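Local structure of VP24 (White spot syndrome virus, 5HLJ) at residues T56-L61 with Y94-N99. The protein is a major envelope protein of the virus, probably held in the viral membrane by a transmembrane helix and contributing to the structure of the virion envelope. Sequence-based numbering, arbitrary orientation.
Sequences TSDSEL and YARVYN
Asp58 and Arg96 meet through a two-pronged salt bridge, a worked example of how a short helical turn is fastened to the face of a β-sheet. Carboxylate and guanidinium lie nearly coplanar, their planes 12° apart, with the acid at the guanidinium edge. The stronger prong runs from Arg96 NH2 to Asp58 OD2 at 2.7 Å, using the syn lone pair of that oxygen and staying close to the guanidinium plane. The second, from Arg96 NE to Asp58 OD1, is weak at 3.3 Å although fairly straight (163°). Two parallel prongs of this kind limit rotation of both groups. As the arginine chain rises from the strand, its bends at chi2 and chi3 turn the NE and NH2 edge of the guanidinium to the carboxylate.

Beneath the ion pair, Leu61 supplies the apolar half of the contact. Its CD2 methyl rests 3.8 Å from the backbone O of Arg96 and 4.2 Å from CB of Tyr98, so the leucine lies against the strand between the two side chains that rise from it toward the helix.

A second shell steadies both partners. Thr144 OG1 is hydrogen-bonded to Arg96 NH1, and Ile142 of the same neighbouring strand touches Asp58, Leu61 and Arg96; on the other flank Ile69 and Thr71 pack on Leu61. The turn itself begins at Ser57, whose OG accepts a weak bond from Glu60 N, while Ser57 O receives Leu61 N at 2.9 Å. The arrangement is that of an N-capped single helical turn in the connection between strands 48-51 and 68-72, laid across one face of a predominantly antiparallel β-sheet.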
ATOM      1  N   THR A  56      -6.769 -20.417 -18.951  1.00 68.39           N
ATOM      2  CA  THR A  56      -7.118 -21.745 -18.463  1.00 68.04           C
ATOM      3  C   THR A  56      -8.622 -21.826 -18.194  1.00 68.14           C
ATOM      4  O   THR A  56      -9.189 -20.957 -17.539  1.00 69.14           O
ATOM      5  CB  THR A  56      -6.330 -22.085 -17.184  1.00 61.98           C
ATOM      6  OG1 THR A  56      -4.926 -22.048 -17.473  1.00 69.45           O
ATOM      7  CG2 THR A  56      -6.693 -23.447 -16.659  1.00 58.31           C
ATOM      8  N   SER A  57      -9.267 -22.864 -18.711  1.00 69.04           N
ATOM      9  CA  SER A  57     -10.706 -23.015 -18.552  1.00 69.07           C
ATOM     10  C   SER A  57     -11.043 -23.397 -17.129  1.00 68.48           C
ATOM     11  O   SER A  57     -10.197 -23.917 -16.407  1.00 71.60           O
ATOM     12  CB  SER A  57     -11.248 -24.081 -19.499  1.00 69.74           C
ATOM     13  OG  SER A  57     -10.869 -25.359 -19.034  1.00 71.78           O
ATOM     14  N   ASP A  58     -12.293 -23.190 -16.739  1.00 65.93           N
ATOM     15  CA  ASP A  58     -12.698 -23.488 -15.372  1.00 66.83           C
ATOM     16  C   ASP A  58     -12.506 -24.963 -15.005  1.00 72.28           C
ATOM     17  O   ASP A  58     -12.096 -25.261 -13.876  1.00 72.00           O
ATOM     18  CB  ASP A  58     -14.151 -23.060 -15.133  1.00 64.61           C
ATOM     19  CG  ASP A  58     -14.284 -21.556 -14.751  1.00 70.67           C
ATOM     20  OD1 ASP A  58     -13.309 -20.776 -14.917  1.00 65.25           O
ATOM     21  OD2 ASP A  58     -15.381 -21.158 -14.284  1.00 66.40           O
ATOM     22  N   SER A  59     -12.774 -25.889 -15.930  1.00 73.58           N
ATOM     23  CA  SER A  59     -12.671 -27.317 -15.579  1.00 74.01           C
ATOM     24  C   SER A  59     -11.209 -27.750 -15.389  1.00 71.13           C
ATOM     25  O   SER A  59     -10.906 -28.548 -14.513  1.00 72.22           O
ATOM     26  CB  SER A  59     -13.352 -28.200 -16.628  1.00 67.97           C
ATOM     27  OG  SER A  59     -12.852 -27.923 -17.921  1.00 73.79           O
ATOM     28  N   GLU A  60     -10.316 -27.209 -16.209  1.00 69.53           N
ATOM     29  CA  GLU A  60      -8.893 -27.419 -16.026  1.00 69.34           C
ATOM     30  C   GLU A  60      -8.386 -26.767 -14.734  1.00 75.19           C
ATOM     31  O   GLU A  60      -7.596 -27.370 -13.988  1.00 73.63           O
ATOM     32  CB  GLU A  60      -8.128 -26.886 -17.237  1.00 72.79           C
ATOM     33  CG  GLU A  60      -8.273 -27.794 -18.467  1.00 80.25           C
ATOM     34  CD  GLU A  60      -7.865 -29.247 -18.170  1.00 85.93           C
ATOM     35  OE1 GLU A  60      -6.724 -29.463 -17.704  1.00 89.44           O
ATOM     36  OE2 GLU A  60      -8.687 -30.170 -18.382  1.00 85.38           O
ATOM     37  N   LEU A  61      -8.873 -25.558 -14.450  1.00 71.88           N
ATOM     38  CA  LEU A  61      -8.369 -24.782 -13.318  1.00 68.56           C
ATOM     39  C   LEU A  61      -8.520 -25.536 -11.997  1.00 64.20           C
ATOM     40  O   LEU A  61      -7.619 -25.493 -11.170  1.00 64.67           O
ATOM     41  CB  LEU A  61      -9.069 -23.415 -13.236  1.00 68.61           C
ATOM     42  CG  LEU A  61      -8.378 -22.280 -12.470  1.00 64.03           C
ATOM     43  CD1 LEU A  61      -7.162 -21.754 -13.235  1.00 61.49           C
ATOM     44  CD2 LEU A  61      -9.366 -21.157 -12.210  1.00 68.00           C
ATOM     45  N   TYR A  94      -8.251  -9.424 -15.706  1.00 63.84           N
ATOM     46  CA  TYR A  94      -9.485 -10.178 -15.553  1.00 63.30           C
ATOM     47  C   TYR A  94      -9.087 -11.602 -15.198  1.00 66.81           C
ATOM     48  O   TYR A  94      -8.693 -12.390 -16.072  1.00 62.33           O
ATOM     49  CB  TYR A  94     -10.342 -10.130 -16.832  1.00 68.37           C
ATOM     50  CG  TYR A  94     -11.728 -10.723 -16.657  1.00 67.44           C
ATOM     51  CD1 TYR A  94     -12.849  -9.911 -16.499  1.00 68.87           C
ATOM     52  CD2 TYR A  94     -11.913 -12.104 -16.636  1.00 66.81           C
ATOM     53  CE1 TYR A  94     -14.122 -10.472 -16.329  1.00 67.63           C
ATOM     54  CE2 TYR A  94     -13.158 -12.665 -16.461  1.00 67.15           C
ATOM     55  CZ  TYR A  94     -14.265 -11.855 -16.309  1.00 72.10           C
ATOM     56  OH  TYR A  94     -15.500 -12.456 -16.131  1.00 77.17           O
ATOM     57  N   ALA A  95      -9.170 -11.929 -13.910  1.00 62.62           N
ATOM     58  CA  ALA A  95      -8.633 -13.194 -13.437  1.00 62.31           C
ATOM     59  C   ALA A  95      -9.712 -14.112 -12.891  1.00 63.96           C
ATOM     60  O   ALA A  95     -10.715 -13.655 -12.346  1.00 62.19           O
ATOM     61  CB  ALA A  95      -7.569 -12.952 -12.372  1.00 62.07           C
ATOM     62  N   ARG A  96      -9.481 -15.414 -13.040  1.00 61.48           N
ATOM     63  CA  ARG A  96     -10.333 -16.426 -12.441  1.00 63.10           C
ATOM     64  C   ARG A  96      -9.512 -17.095 -11.353  1.00 61.53           C
ATOM     65  O   ARG A  96      -8.378 -17.528 -11.588  1.00 68.41           O
ATOM     66  CB  ARG A  96     -10.827 -17.438 -13.490  1.00 65.08           C
ATOM     67  CG  ARG A  96     -11.606 -16.805 -14.664  1.00 68.42           C
ATOM     68  CD  ARG A  96     -13.040 -16.434 -14.277  1.00 63.08           C
ATOM     69  NE  ARG A  96     -13.863 -17.629 -14.046  1.00 66.43           N
ATOM     70  CZ  ARG A  96     -15.001 -17.631 -13.358  1.00 67.34           C
ATOM     71  NH1 ARG A  96     -15.454 -16.503 -12.823  1.00 66.04           N
ATOM     72  NH2 ARG A  96     -15.678 -18.761 -13.181  1.00 64.20           N
ATOM     73  N   VAL A  97     -10.068 -17.152 -10.153  1.00 65.31           N
ATOM     74  CA  VAL A  97      -9.321 -17.613  -9.003  1.00 60.97           C
ATOM     75  C   VAL A  97     -10.080 -18.708  -8.283  1.00 62.67           C
ATOM     76  O   VAL A  97     -11.174 -18.485  -7.765  1.00 61.34           O
ATOM     77  CB  VAL A  97      -9.014 -16.459  -8.007  1.00 61.77           C
ATOM     78  CG1 VAL A  97      -8.194 -16.967  -6.817  1.00 57.40           C
ATOM     79  CG2 VAL A  97      -8.276 -15.336  -8.699  1.00 57.58           C
ATOM     80  N   TYR A  98      -9.474 -19.892  -8.242  1.00 63.87           N
ATOM     81  CA  TYR A  98     -10.046 -21.013  -7.527  1.00 63.64           C
ATOM     82  C   TYR A  98      -9.529 -21.038  -6.095  1.00 65.73           C
ATOM     83  O   TYR A  98      -8.341 -21.240  -5.858  1.00 66.69           O
ATOM     84  CB  TYR A  98      -9.725 -22.331  -8.242  1.00 65.03           C
ATOM     85  CG  TYR A  98     -10.377 -23.549  -7.629  1.00 66.97           C
ATOM     86  CD1 TYR A  98     -11.682 -23.492  -7.151  1.00 62.96           C
ATOM     87  CD2 TYR A  98      -9.703 -24.768  -7.561  1.00 62.99           C
ATOM     88  CE1 TYR A  98     -12.288 -24.599  -6.593  1.00 65.36           C
ATOM     89  CE2 TYR A  98     -10.308 -25.890  -7.006  1.00 61.77           C
ATOM     90  CZ  TYR A  98     -11.597 -25.800  -6.526  1.00 70.55           C
ATOM     91  OH  TYR A  98     -12.211 -26.907  -5.973  1.00 74.24           O
ATOM     92  N   ASN A  99     -10.435 -20.823  -5.149  1.00 64.89           N
ATOM     93  CA  ASN A  99     -10.128 -20.908  -3.735  1.00 66.07           C
ATOM     94  C   ASN A  99     -10.499 -22.285  -3.208  1.00 70.79           C
ATOM     95  O   ASN A  99     -11.674 -22.573  -2.927  1.00 65.95           O
ATOM     96  CB  ASN A  99     -10.861 -19.815  -2.944  1.00 61.41           C
ATOM     97  CG  ASN A  99     -10.633 -19.923  -1.435  1.00 68.27           C
ATOM     98  OD1 ASN A  99      -9.744 -20.646  -0.977  1.00 67.51           O
ATOM     99  ND2 ASN A  99     -11.439 -19.197  -0.657  1.00 64.69           N
TER